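Long-range contacts in uncharacterized protein HtdX (PDB 4OOB), which catalyses the reversible hydration of trans-2-enoyl-CoA to (3R)-3-hydroxyacyl-CoA, with a preference for C8 to C12 chains, in fatty acid metabolism: residues Glu15-Asp20 and Val87-Arg92; Asn37-Thr42 and Arg79-Thr84; Tyr43-Thr48 and Gln121-Leu126; Asn73-Tyr78 and Val117-Val122. All blocks are in the same frame, centred on the assembly; numbering follows the deposited sequence.

Contact 1: Glu15-Asp20 and Val87-Arg92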
loop_
_atom_site.group_PDB
_atom_site.type_symbol
_atom_site.label_atom_id
_atom_site.label_comp_id
_atom_site.label_asym_id
_atom_site.label_seq_id
_atom_site.Cartn_x
_atom_site.Cartn_y
_atom_site.Cartn_z
ATOM N N GLU A 15 -15.248 16.844 -0.306
ATOM C CA GLU A 15 -14.962 18.274 -0.199
ATOM C C GLU A 15 -13.859 18.601 0.755
ATOM O O GLU A 15 -12.926 19.318 0.421
ATOM C CB GLU A 15 -16.213 19.034 0.273
ATOM C CG GLU A 15 -17.104 19.463 -0.864
ATOM C CD GLU A 15 -16.395 20.463 -1.735
ATOM O OE1 GLU A 15 -16.096 20.129 -2.906
ATOM O OE2 GLU A 15 -16.107 21.564 -1.213
ATOM N N GLU A 16 -14.017 18.149 1.979
ATOM C CA GLU A 16 -13.101 18.551 3.022
ATOM C C GLU A 16 -13.102 17.418 3.997
ATOM O O GLU A 16 -14.125 17.121 4.621
ATOM C CB GLU A 16 -13.522 19.872 3.692
ATOM C CG GLU A 16 -12.690 20.229 4.925
ATOM C CD GLU A 16 -12.585 21.726 5.189
ATOM O OE1 GLU A 16 -12.204 22.458 4.255
ATOM O OE2 GLU A 16 -12.847 22.174 6.340
ATOM N N LEU A 17 -11.959 16.755 4.078
ATOM C CA LEU A 17 -11.787 15.595 4.912
ATOM C C LEU A 17 -10.787 16.010 5.986
ATOM O O LEU A 17 -9.642 16.397 5.660
ATOM C CB LEU A 17 -11.274 14.422 4.064
ATOM C CG LEU A 17 -11.354 13.040 4.685
ATOM C CD1 LEU A 17 -12.805 12.599 4.760
ATOM C CD2 LEU A 17 -10.524 12.059 3.897
ATOM N N PRO A 18 -11.239 16.016 7.262
ATOM C CA PRO A 18 -10.313 16.332 8.354
ATOM C C PRO A 18 -9.376 15.166 8.634
ATOM O O PRO A 18 -9.661 14.034 8.287
ATOM C CB PRO A 18 -11.236 16.582 9.567
ATOM C CG PRO A 18 -12.510 15.867 9.252
ATOM C CD PRO A 18 -12.620 15.785 7.740
ATOM N N ILE A 19 -8.247 15.468 9.247
ATOM C CA ILE A 19 -7.308 14.440 9.642
ATOM C C ILE A 19 -7.336 14.356 11.157
ATOM O O ILE A 19 -7.130 15.350 11.839
ATOM C CB ILE A 19 -5.905 14.770 9.082
ATOM C CG1 ILE A 19 -5.913 14.510 7.561
ATOM C CG2 ILE A 19 -4.805 13.982 9.801
ATOM C CD1 ILE A 19 -4.804 15.189 6.781
ATOM N N ASP A 20 -7.628 13.165 11.665
ATOM C CA ASP A 20 -7.476 12.865 13.058
ATOM C C ASP A 20 -6.025 12.544 13.459
ATOM O O ASP A 20 -5.522 11.451 13.155
ATOM C CB ASP A 20 -8.345 11.697 13.450
ATOM C CG ASP A 20 -8.242 11.406 14.911
ATOM O OD1 ASP A 20 -7.669 12.258 15.630
ATOM O OD2 ASP A 20 -8.697 10.332 15.346
ATOM N N VAL A 87 -8.318 17.947 3.920
ATOM C CA VAL A 87 -7.970 17.649 2.501
ATOM C C VAL A 87 -9.127 17.482 1.530
ATOM O O VAL A 87 -10.169 16.965 1.892
ATOM C CB VAL A 87 -7.051 16.399 2.359
ATOM C CG1 VAL A 87 -5.713 16.633 2.999
ATOM C CG2 VAL A 87 -7.695 15.140 2.884
ATOM N N GLY A 88 -8.942 17.936 0.292
ATOM C CA GLY A 88 -9.901 17.641 -0.781
ATOM C C GLY A 88 -9.497 16.292 -1.346
ATOM O O GLY A 88 -8.323 16.004 -1.486
ATOM N N VAL A 89 -10.458 15.449 -1.657
ATOM C CA VAL A 89 -10.168 14.137 -2.212
ATOM C C VAL A 89 -10.993 13.916 -3.471
ATOM O O VAL A 89 -12.194 14.095 -3.491
ATOM C CB VAL A 89 -10.482 13.032 -1.175
ATOM C CG1 VAL A 89 -10.179 11.653 -1.717
ATOM C CG2 VAL A 89 -9.689 13.252 0.087
ATOM N N ARG A 90 -10.335 13.501 -4.533
ATOM C CA ARG A 90 -11.029 13.043 -5.717
ATOM C C ARG A 90 -10.416 11.716 -6.136
ATOM O O ARG A 90 -9.215 11.624 -6.208
ATOM C CB ARG A 90 -10.902 14.053 -6.860
ATOM C CG ARG A 90 -11.816 13.758 -8.065
ATOM C CD ARG A 90 -11.419 14.580 -9.299
ATOM N NE ARG A 90 -10.514 15.602 -8.801
ATOM C CZ ARG A 90 -9.255 15.826 -9.185
ATOM N NH1 ARG A 90 -8.710 15.200 -10.259
ATOM N NH2 ARG A 90 -8.571 16.763 -8.493
ATOM N N VAL A 91 -11.258 10.741 -6.470
ATOM C CA VAL A 91 -10.828 9.388 -6.871
ATOM C C VAL A 91 -11.436 8.994 -8.199
ATOM O O VAL A 91 -12.613 9.271 -8.450
ATOM C CB VAL A 91 -11.356 8.313 -5.905
ATOM C CG1 VAL A 91 -10.837 6.927 -6.304
ATOM C CG2 VAL A 91 -11.013 8.642 -4.462
ATOM N N ARG A 92 -10.686 8.299 -9.043
ATOM C CA ARG A 92 -11.325 7.628 -10.169
ATOM C C ARG A 92 -10.707 6.297 -10.529
ATOM O O ARG A 92 -9.540 6.014 -10.197
ATOM C CB ARG A 92 -11.450 8.562 -11.373
ATOM C CG ARG A 92 -10.137 8.992 -11.984
ATOM C CD ARG A 92 -9.828 8.317 -13.318
ATOM N NE ARG A 92 -9.827 9.293 -14.393
ATOM C CZ ARG A 92 -9.885 9.047 -15.703
ATOM N NH1 ARG A 92 -9.945 7.814 -16.207
ATOM N NH2 ARG A 92 -9.881 10.093 -16.521
#

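Contact 2: Asn37-Thr42 and Arg79-Thr84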
loop_
_atom_site.group_PDB
_atom_site.type_symbol
_atom_site.label_atom_id
_atom_site.label_comp_id
_atom_site.label_asym_id
_atom_site.label_seq_id
_atom_site.Cartn_x
_atom_site.Cartn_y
_atom_site.Cartn_z
ATOM N N ASN A 37 4.718 16.459 12.724
ATOM C CA ASN A 37 3.844 17.475 12.077
ATOM C C ASN A 37 3.365 17.061 10.699
ATOM O O ASN A 37 2.235 17.406 10.357
ATOM C CB ASN A 37 4.506 18.880 11.968
ATOM C CG ASN A 37 4.910 19.439 13.318
ATOM O OD1 ASN A 37 4.232 19.252 14.352
ATOM N ND2 ASN A 37 6.051 20.106 13.329
ATOM N N GLN A 38 4.220 16.365 9.918
ATOM C CA GLN A 38 3.823 15.848 8.578
ATOM C C GLN A 38 3.319 14.417 8.672
ATOM O O GLN A 38 3.945 13.572 9.288
ATOM C CB GLN A 38 4.940 15.732 7.546
ATOM C CG GLN A 38 6.207 16.520 7.683
ATOM C CD GLN A 38 6.073 17.851 7.069
ATOM O OE1 GLN A 38 6.947 18.317 6.331
ATOM N NE2 GLN A 38 4.967 18.484 7.360
ATOM N N VAL A 39 2.233 14.100 7.979
ATOM C CA VAL A 39 1.840 12.698 7.883
ATOM C C VAL A 39 2.926 11.958 7.120
ATOM O O VAL A 39 3.556 12.529 6.223
ATOM C CB VAL A 39 0.481 12.498 7.188
ATOM C CG1 VAL A 39 -0.605 13.258 7.958
ATOM C CG2 VAL A 39 0.539 12.922 5.734
ATOM N N PRO A 40 3.144 10.690 7.478
ATOM C CA PRO A 40 4.005 9.827 6.688
ATOM C C PRO A 40 3.592 9.736 5.219
ATOM O O PRO A 40 2.430 9.746 4.891
ATOM C CB PRO A 40 3.819 8.457 7.341
ATOM C CG PRO A 40 3.301 8.743 8.727
ATOM C CD PRO A 40 2.444 9.957 8.545
ATOM N N LEU A 41 4.580 9.600 4.351
ATOM C CA LEU A 41 4.373 9.614 2.898
ATOM C C LEU A 41 3.243 8.710 2.439
ATOM O O LEU A 41 2.483 9.097 1.589
ATOM C CB LEU A 41 5.693 9.231 2.206
ATOM C CG LEU A 41 5.674 9.045 0.701
ATOM C CD1 LEU A 41 5.351 10.330 -0.050
ATOM C CD2 LEU A 41 7.007 8.453 0.229
ATOM N N THR A 42 3.148 7.502 3.007
ATOM C CA THR A 42 2.110 6.507 2.627
ATOM C C THR A 42 0.734 6.658 3.348
ATOM O O THR A 42 -0.208 5.945 3.033
ATOM C CB THR A 42 2.639 5.060 2.899
ATOM O OG1 THR A 42 3.095 4.942 4.264
ATOM C CG2 THR A 42 3.768 4.738 1.953
ATOM N N ARG A 79 3.960 18.082 -2.091
ATOM C CA ARG A 79 4.365 18.642 -0.837
ATOM C C ARG A 79 3.730 17.891 0.304
ATOM O O ARG A 79 2.639 17.394 0.172
ATOM C CB ARG A 79 4.010 20.132 -0.748
ATOM C CG ARG A 79 2.546 20.492 -0.978
ATOM C CD ARG A 79 2.055 21.604 -0.024
ATOM N NE ARG A 79 1.377 21.000 1.140
ATOM C CZ ARG A 79 0.818 21.647 2.164
ATOM N NH1 ARG A 79 0.824 22.973 2.241
ATOM N NH2 ARG A 79 0.245 20.942 3.133
ATOM N N PRO A 80 4.412 17.844 1.445
ATOM C CA PRO A 80 3.935 17.188 2.643
ATOM C C PRO A 80 2.607 17.701 3.116
ATOM O O PRO A 80 2.313 18.867 2.996
ATOM C CB PRO A 80 4.995 17.543 3.706
ATOM C CG PRO A 80 6.220 17.892 2.936
ATOM C CD PRO A 80 5.740 18.452 1.634
ATOM N N ILE A 81 1.823 16.810 3.669
ATOM C CA ILE A 81 0.528 17.156 4.208
ATOM C C ILE A 81 0.647 17.216 5.733
ATOM O O ILE A 81 1.163 16.293 6.371
ATOM C CB ILE A 81 -0.518 16.105 3.801
ATOM C CG1 ILE A 81 -0.738 16.147 2.284
ATOM C CG2 ILE A 81 -1.840 16.342 4.525
ATOM C CD1 ILE A 81 -1.486 14.939 1.774
ATOM N N ALA A 82 0.198 18.330 6.296
ATOM C CA ALA A 82 0.273 18.517 7.716
ATOM C C ALA A 82 -0.844 17.716 8.384
ATOM O O ALA A 82 -1.916 17.499 7.838
ATOM C CB ALA A 82 0.217 20.003 8.097
ATOM N N VAL A 83 -0.529 17.207 9.556
ATOM C CA VAL A 83 -1.506 16.616 10.430
ATOM C C VAL A 83 -2.669 17.622 10.656
ATOM O O VAL A 83 -3.822 17.234 10.808
ATOM C CB VAL A 83 -0.744 16.227 11.701
ATOM C CG1 VAL A 83 -1.646 16.035 12.894
ATOM C CG2 VAL A 83 0.064 14.979 11.420
ATOM N N THR A 84 -2.363 18.917 10.626
ATOM C CA THR A 84 -3.361 19.983 10.861
ATOM C C THR A 84 -4.156 20.368 9.619
ATOM O O THR A 84 -5.115 21.100 9.728
ATOM C CB THR A 84 -2.703 21.261 11.416
ATOM O OG1 THR A 84 -1.679 21.733 10.527
ATOM C CG2 THR A 84 -2.060 20.988 12.753
HETATM O O HOH W 1 2.976 14.228 3.920
#

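Contact 3: Tyr43-Thr48 and Gln121-Leu126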
loop_
_atom_site.group_PDB
_atom_site.type_symbol
_atom_site.label_atom_id
_atom_site.label_comp_id
_atom_site.label_asym_id
_atom_site.label_seq_id
_atom_site.Cartn_x
_atom_site.Cartn_y
_atom_site.Cartn_z
ATOM N N TYR A 43 0.634 7.577 4.323
ATOM C CA TYR A 43 -0.531 7.617 5.188
ATOM C C TYR A 43 -1.833 7.978 4.438
ATOM O O TYR A 43 -2.900 7.487 4.792
ATOM C CB TYR A 43 -0.310 8.547 6.404
ATOM C CG TYR A 43 -1.606 8.790 7.140
ATOM C CD1 TYR A 43 -2.092 7.837 7.996
ATOM C CD2 TYR A 43 -2.366 9.936 6.931
ATOM C CE1 TYR A 43 -3.291 8.003 8.631
ATOM C CE2 TYR A 43 -3.567 10.114 7.578
ATOM C CZ TYR A 43 -4.029 9.120 8.408
ATOM O OH TYR A 43 -5.227 9.203 9.094
ATOM N N PRO A 44 -1.740 8.847 3.408
ATOM C CA PRO A 44 -2.965 9.223 2.720
ATOM C C PRO A 44 -3.583 8.067 1.958
ATOM O O PRO A 44 -4.748 8.165 1.573
ATOM C CB PRO A 44 -2.524 10.356 1.773
ATOM C CG PRO A 44 -1.339 10.923 2.443
ATOM C CD PRO A 44 -0.629 9.768 3.083
ATOM N N PHE A 45 -2.852 6.966 1.795
ATOM C CA PHE A 45 -3.500 5.755 1.352
ATOM C C PHE A 45 -4.583 5.354 2.351
ATOM O O PHE A 45 -5.727 5.086 1.960
ATOM C CB PHE A 45 -2.524 4.576 1.116
ATOM C CG PHE A 45 -3.213 3.321 0.646
ATOM C CD1 PHE A 45 -3.289 3.000 -0.715
ATOM C CD2 PHE A 45 -3.779 2.451 1.541
ATOM C CE1 PHE A 45 -3.929 1.844 -1.153
ATOM C CE2 PHE A 45 -4.453 1.299 1.109
ATOM C CZ PHE A 45 -4.495 0.976 -0.235
ATOM N N ALA A 46 -4.238 5.255 3.622
ATOM C CA ALA A 46 -5.266 4.863 4.619
ATOM C C ALA A 46 -6.392 5.892 4.701
ATOM O O ALA A 46 -7.583 5.576 4.712
ATOM C CB ALA A 46 -4.647 4.631 5.978
ATOM N N LEU A 47 -6.018 7.152 4.705
ATOM C CA LEU A 47 -6.995 8.205 4.875
ATOM C C LEU A 47 -8.087 8.201 3.786
ATOM O O LEU A 47 -9.265 8.483 4.064
ATOM C CB LEU A 47 -6.256 9.541 4.842
ATOM C CG LEU A 47 -7.047 10.848 5.014
ATOM C CD1 LEU A 47 -7.564 11.013 6.438
ATOM C CD2 LEU A 47 -6.146 12.008 4.613
ATOM N N THR A 48 -7.665 7.968 2.541
ATOM C CA THR A 48 -8.548 8.052 1.373
ATOM C C THR A 48 -9.233 6.747 1.054
ATOM O O THR A 48 -10.193 6.740 0.307
ATOM C CB THR A 48 -7.806 8.575 0.104
ATOM O OG1 THR A 48 -6.766 7.684 -0.283
ATOM C CG2 THR A 48 -7.195 9.983 0.317
ATOM N N GLN A 121 -1.928 9.498 -6.160
ATOM C CA GLN A 121 -1.685 8.066 -6.146
ATOM C C GLN A 121 -2.388 7.252 -7.262
ATOM O O GLN A 121 -3.522 7.496 -7.579
ATOM C CB GLN A 121 -2.083 7.530 -4.802
ATOM C CG GLN A 121 -2.065 6.031 -4.678
ATOM C CD GLN A 121 -2.466 5.623 -3.278
ATOM O OE1 GLN A 121 -1.614 5.252 -2.500
ATOM N NE2 GLN A 121 -3.755 5.755 -2.932
ATOM N N VAL A 122 -1.649 6.277 -7.808
ATOM C CA VAL A 122 -2.154 5.223 -8.666
ATOM C C VAL A 122 -1.928 3.872 -7.934
ATOM O O VAL A 122 -0.800 3.461 -7.608
ATOM C CB VAL A 122 -1.504 5.191 -10.055
ATOM C CG1 VAL A 122 -2.286 4.259 -10.984
ATOM C CG2 VAL A 122 -1.419 6.607 -10.700
ATOM N N THR A 123 -3.053 3.244 -7.628
ATOM C CA THR A 123 -3.106 2.022 -6.928
ATOM C C THR A 123 -3.721 1.061 -7.927
ATOM O O THR A 123 -4.784 1.341 -8.497
ATOM C CB THR A 123 -4.094 2.121 -5.746
ATOM O OG1 THR A 123 -3.551 2.987 -4.741
ATOM C CG2 THR A 123 -4.442 0.709 -5.174
ATOM N N THR A 124 -3.106 -0.086 -8.074
ATOM C CA THR A 124 -3.625 -1.075 -8.934
ATOM C C THR A 124 -3.949 -2.282 -8.092
ATOM O O THR A 124 -3.085 -2.850 -7.435
ATOM C CB THR A 124 -2.572 -1.377 -10.017
ATOM O OG1 THR A 124 -2.401 -0.195 -10.785
ATOM C CG2 THR A 124 -3.007 -2.433 -10.939
ATOM N N PHE A 125 -5.214 -2.655 -8.128
ATOM C CA PHE A 125 -5.695 -3.888 -7.541
ATOM C C PHE A 125 -6.025 -4.925 -8.629
ATOM O O PHE A 125 -6.508 -4.580 -9.721
ATOM C CB PHE A 125 -6.928 -3.616 -6.661
ATOM C CG PHE A 125 -6.589 -3.213 -5.266
ATOM C CD1 PHE A 125 -6.039 -4.126 -4.389
ATOM C CD2 PHE A 125 -6.846 -1.942 -4.811
ATOM C CE1 PHE A 125 -5.736 -3.765 -3.081
ATOM C CE2 PHE A 125 -6.518 -1.573 -3.519
ATOM C CZ PHE A 125 -5.942 -2.472 -2.663
ATOM N N LEU A 126 -5.673 -6.172 -8.322
ATOM C CA LEU A 126 -6.054 -7.378 -9.078
ATOM C C LEU A 126 -7.247 -8.005 -8.355
ATOM O O LEU A 126 -7.158 -8.402 -7.158
ATOM C CB LEU A 126 -4.904 -8.410 -9.145
ATOM C CG LEU A 126 -5.202 -9.741 -9.887
ATOM C CD1 LEU A 126 -5.301 -9.550 -11.390
ATOM C CD2 LEU A 126 -4.173 -10.797 -9.589
#

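Contact 4: Asn73-Tyr78 and Val117-Val122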
loop_
_atom_site.group_PDB
_atom_site.type_symbol
_atom_site.label_atom_id
_atom_site.label_comp_id
_atom_site.label_asym_id
_atom_site.label_seq_id
_atom_site.Cartn_x
_atom_site.Cartn_y
_atom_site.Cartn_z
ATOM N N ASN A 73 1.650 0.307 -6.630
ATOM C CA ASN A 73 1.292 1.570 -6.039
ATOM C C ASN A 73 2.303 2.629 -6.365
ATOM O O ASN A 73 3.501 2.418 -6.116
ATOM C CB ASN A 73 1.194 1.452 -4.524
ATOM C CG ASN A 73 0.169 2.411 -3.956
ATOM O OD1 ASN A 73 0.500 3.440 -3.331
ATOM N ND2 ASN A 73 -1.072 2.108 -4.197
ATOM N N HIS A 74 1.831 3.755 -6.893
ATOM C CA HIS A 74 2.714 4.859 -7.249
ATOM C C HIS A 74 2.192 6.103 -6.576
ATOM O O HIS A 74 1.040 6.536 -6.818
ATOM C CB HIS A 74 2.794 5.080 -8.764
ATOM C CG HIS A 74 3.262 3.881 -9.502
ATOM N ND1 HIS A 74 4.598 3.585 -9.665
ATOM C CD2 HIS A 74 2.573 2.864 -10.067
ATOM C CE1 HIS A 74 4.709 2.451 -10.332
ATOM N NE2 HIS A 74 3.495 1.985 -10.566
ATOM N N ILE A 75 3.021 6.650 -5.689
ATOM C CA ILE A 75 2.625 7.840 -4.923
ATOM C C ILE A 75 3.538 8.940 -5.400
ATOM O O ILE A 75 4.751 8.752 -5.459
ATOM C CB ILE A 75 2.814 7.615 -3.414
ATOM C CG1 ILE A 75 1.644 6.803 -2.868
ATOM C CG2 ILE A 75 2.953 8.937 -2.651
ATOM C CD1 ILE A 75 1.959 6.125 -1.526
ATOM N N THR A 76 2.962 10.067 -5.773
ATOM C CA THR A 76 3.776 11.253 -6.038
ATOM C C THR A 76 3.394 12.344 -5.042
ATOM O O THR A 76 2.300 12.873 -5.118
ATOM C CB THR A 76 3.597 11.750 -7.486
ATOM O OG1 THR A 76 3.933 10.682 -8.397
ATOM C CG2 THR A 76 4.502 12.916 -7.771
ATOM N N GLN A 77 4.297 12.662 -4.096
ATOM C CA GLN A 77 4.042 13.717 -3.139
ATOM C C GLN A 77 4.660 15.019 -3.605
ATOM O O GLN A 77 5.864 15.107 -3.623
ATOM C CB GLN A 77 4.603 13.333 -1.752
ATOM C CG GLN A 77 4.340 14.368 -0.665
ATOM C CD GLN A 77 4.722 13.846 0.708
ATOM O OE1 GLN A 77 3.971 13.133 1.378
ATOM N NE2 GLN A 77 5.904 14.179 1.109
ATOM N N TYR A 78 3.847 16.043 -3.916
ATOM C CA TYR A 78 4.341 17.368 -4.363
ATOM C C TYR A 78 4.717 18.208 -3.170
ATOM O O TYR A 78 5.644 18.983 -3.229
ATOM C CB TYR A 78 3.294 18.094 -5.242
ATOM C CG TYR A 78 2.983 17.296 -6.500
ATOM C CD1 TYR A 78 3.855 17.301 -7.587
ATOM C CD2 TYR A 78 1.849 16.505 -6.578
ATOM C CE1 TYR A 78 3.602 16.547 -8.743
ATOM C CE2 TYR A 78 1.571 15.730 -7.707
ATOM C CZ TYR A 78 2.454 15.745 -8.797
ATOM O OH TYR A 78 2.195 14.966 -9.897
ATOM N N VAL A 117 -2.767 20.343 -5.619
ATOM C CA VAL A 117 -2.586 18.911 -5.370
ATOM C C VAL A 117 -1.270 18.667 -4.618
ATOM O O VAL A 117 -0.184 18.890 -5.144
ATOM C CB VAL A 117 -2.633 18.049 -6.667
ATOM C CG1 VAL A 117 -2.413 16.584 -6.353
ATOM C CG2 VAL A 117 -3.979 18.199 -7.363
ATOM N N ALA A 118 -1.380 18.169 -3.399
ATOM C CA ALA A 118 -0.216 17.870 -2.597
ATOM C C ALA A 118 0.261 16.462 -2.817
ATOM O O ALA A 118 1.444 16.207 -2.722
ATOM C CB ALA A 118 -0.520 18.085 -1.147
ATOM N N TRP A 119 -0.649 15.552 -3.151
ATOM C CA TRP A 119 -0.345 14.119 -3.093
ATOM C C TRP A 119 -1.256 13.366 -4.072
ATOM O O TRP A 119 -2.476 13.542 -4.073
ATOM C CB TRP A 119 -0.527 13.653 -1.634
ATOM C CG TRP A 119 -0.095 12.223 -1.201
ATOM C CD1 TRP A 119 1.053 11.873 -0.509
ATOM C CD2 TRP A 119 -0.843 11.012 -1.352
ATOM N NE1 TRP A 119 1.059 10.512 -0.217
ATOM C CE2 TRP A 119 -0.087 9.959 -0.724
ATOM C CE3 TRP A 119 -2.062 10.714 -1.937
ATOM C CZ2 TRP A 119 -0.517 8.651 -0.697
ATOM C CZ3 TRP A 119 -2.500 9.422 -1.916
ATOM C CH2 TRP A 119 -1.726 8.381 -1.296
ATOM N N HIS A 120 -0.632 12.543 -4.898
ATOM C CA HIS A 120 -1.282 11.841 -5.983
ATOM C C HIS A 120 -0.949 10.351 -5.904
ATOM O O HIS A 120 0.208 9.983 -5.696
ATOM C CB HIS A 120 -0.762 12.427 -7.322
ATOM C CG HIS A 120 -1.339 11.773 -8.535
ATOM N ND1 HIS A 120 -2.508 12.199 -9.142
ATOM C CD2 HIS A 120 -0.896 10.735 -9.267
ATOM C CE1 HIS A 120 -2.771 11.417 -10.174
ATOM N NE2 HIS A 120 -1.808 10.519 -10.265
ATOM N N GLN A 121 -1.928 9.498 -6.160
ATOM C CA GLN A 121 -1.685 8.066 -6.146
ATOM C C GLN A 121 -2.388 7.252 -7.262
ATOM O O GLN A 121 -3.522 7.496 -7.579
ATOM C CB GLN A 121 -2.083 7.530 -4.802
ATOM C CG GLN A 121 -2.065 6.031 -4.678
ATOM C CD GLN A 121 -2.466 5.623 -3.278
ATOM O OE1 GLN A 121 -1.614 5.252 -2.500
ATOM N NE2 GLN A 121 -3.755 5.755 -2.932
ATOM N N VAL A 122 -1.649 6.277 -7.808
ATOM C CA VAL A 122 -2.154 5.223 -8.666
ATOM C C VAL A 122 -1.928 3.872 -7.934
ATOM O O VAL A 122 -0.800 3.461 -7.608
ATOM C CB VAL A 122 -1.504 5.191 -10.055
ATOM C CG1 VAL A 122 -2.286 4.259 -10.984
ATOM C CG2 VAL A 122 -1.419 6.607 -10.700
#

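Contact 1: Glu15-Asp20 and Val87-Arg92
Leu17 and Val87 face each other as an antiparallel hydrogen-bonded pair, and each satisfies both backbone polar groups of the other. Leu17 N gives its hydrogen to Val87 O at 2.8 Å, and Val87 N returns one to Leu17 O at 2.7 Å. Both bonds are somewhat bent, with N-H...O angles of 148° and 159°, and both donors are tilted from the plane of the carbonyl they meet. Val87 O also receives a CA-H...O contact from Glu16 CA at 3.5 Å, so this oxygen is approached by two successive residues. Beyond this pair Gly88 bonds to Ser112 and Val89 to Val14, the edge strand 12-18 being bent at the corner at Glu15.

The apolar part lies on the helix side. Leu17 CB touches Val87 CG2 (3.8 Å), while Leu17 CG, anti to the backbone N (chi1 -166°), carries Leu17 CD2 to 4.1 Å from Val89 CG2. Ile19 CD1 meets Val87 CG1 at 4.1 Å, the two side chains crossing at about a right angle. Just past the strand, Asp20 OD1 caps Ala22 N at the start of helix 21-31. The chemistry is thus divided: the two N-H and two C=O groups of the pair satisfy one another, and the aliphatic side chains of Leu17, Ile19 and Val87 pack against Leu47 of helix 43-57.

Contact 2: Asn37-Thr42 and Arg79-Thr84
Val39 packs its two methyl branches against the 79-84 loop, and the contact is organised around it. Val39 CG2 lies against Ile81, 3.9 Å from Ile81 CB; Val39 CG1 meets Val83 CG2 at the same separation and also passes near Ile81 O. The valine meets both side chains at a slant. With chi1 at -59°, Val39 CG2 sits between the backbone N and the carbonyl carbon, which turns it onto Ile81 and leaves Val39 CG1 for Val83. Gln38 is oriented otherwise: its chain bends at chi2 (-87°) and lies alongside the Pro80 ring, both pointing the same way, with Gln38 OE1 3.4 Å from Pro80 CB.

Two main-chain hydrogen bonds accompany this packing. Val83 N donates to Asn37 O at 2.9 Å, nearly straight at 176°, and Val39 N donates to Ile81 O, also at 2.9 Å, with the donor almost on the line of the C=O bond. CA-H...O contacts from Ala82 CA and Gln38 CA reach the same two acceptors. A water continues the series, donating to Val39 O (2.9 Å) and accepting from Ile81 N (2.8 Å). Nearby, Val24 covers Val39, Ala82 N hydrogen-bonds to Asp85 OD2, and Arg79 NH2 forms a salt bridge with it. The result is an isolated beta bridge, centred on Gln38 and Ala82, that ties the segment leading into helix 43-57 to the connection between strands 69-77 and 86-99 of the hot-dog fold.

Contact 3: Tyr43-Thr48 and Gln121-Leu126
Phe45 is the first residue of helix 43-57 to press on the strand, and it does so with the edge of its ring. A chi1 of -180° swings the ring off the helix and brings that edge against Gln121 and Thr123. Phe45 CD1 lies 3.8 Å from Gln121 CD, the amide plane standing 72° from the ring plane. Farther along the same edge, Phe45 CE1 comes 3.8 Å from Thr123 OG1, which lies near the plane of the ring, the two side chains crossing at about a right angle. Phe45 CZ then reaches Phe125 CZ at 4.5 Å, a light touch between two rings.

One helical turn on, Thr48 points at the strand, but its hydroxyl is used inside the helix: Thr48 OG1 donates to Pro44 O at 2.8 Å. Thr48 N bonds to that same Pro44 O at 3.1 Å, so two donors from one residue grip a single carbonyl. Thr48 also packs on Thr109 and Val111, reaching the sheet beside Gln121. The axes of segments 43-48 and 121-126 pass 10.7 Å apart at 72°, within a hot-dog fold, whose sheet wraps round its helix. Chemically, the contact rests mainly on van der Waals contact of the Phe45 edge with a buried strand, and Thr48 OG1, engaged by Pro44 O, serves its own helix.

Contact 4: Asn73-Tyr78 and Val117-Val122
Main-chain bonds carry most of the pairing between Asn73-Tyr78 and Val117-Val122. His74 and Val122 exchange bonds, His74 N to Val122 O at 2.7 Å and Val122 N to His74 O at 2.9 Å. Thr76 and His120 repeat the pattern, and Tyr78 N ends the series on Ala118 O at 2.7 Å, its donor tilted 32° from the carbonyl plane. CA-H...O contacts such as Ile75 CA to His120 O (3.3 Å) fill the non-hydrogen-bonded positions.

These are neighbouring antiparallel strands, 69-77 and 116-128, near the middle of a sheet that runs through both halves of a double hot-dog fold; on its other side 69-77 bonds to strand 212-218. A classic beta bulge interrupts 116-128, Ala118 and Trp119 both facing Val111.

Apolar contact is concentrated on Trp119. Its chi1 of -172° lays the indole beside Ile75: Ile75 CG2 sits over one ring face, off toward the rim, 3.5 Å from Trp119 NE1, while Ile75 CG1 lies 3.6 Å from Trp119 CZ2. Tyr78 lies alongside His120, Tyr78 CE2 being 4.1 Å from His120 CB, with Thr76 CG2 over one face of the Tyr78 ring.

Several polar ends find partners outside the two segments: Trp119 NE1 bonds to Leu41 O, His120 ND1 to Asn110 OD1, His74 ND1 to Ser215 OG and Gln77 NE2 to Asp210 O. Gln77 OE1 instead meets the indole edge at Trp119 CD1, 3.7 Å.

Contacts 3 and 4, whose centres are 9 Å apart, share Gln121 on strand 116-128, which meets Phe45 in contact 3 and strand 69-77 in contact 4; Pro44 CB lies 3.5 Å from Trp119 CE2. Contact 2 joins contact 4 through Leu41 O and Trp119 NE1 at 2.7 Å, a probable hydrogen bond. Contact 1 rests on contact 3, with Leu17 CD2 3.8 Å from Leu47 O, and on contact 2, with Ile19 CD1 3.9 Å from Ile81 CG2. Contacts 1 and 4 do not touch. All lie in the N-terminal part of the double hot-dog fold, and no catalytic residue or ligand is identified in them.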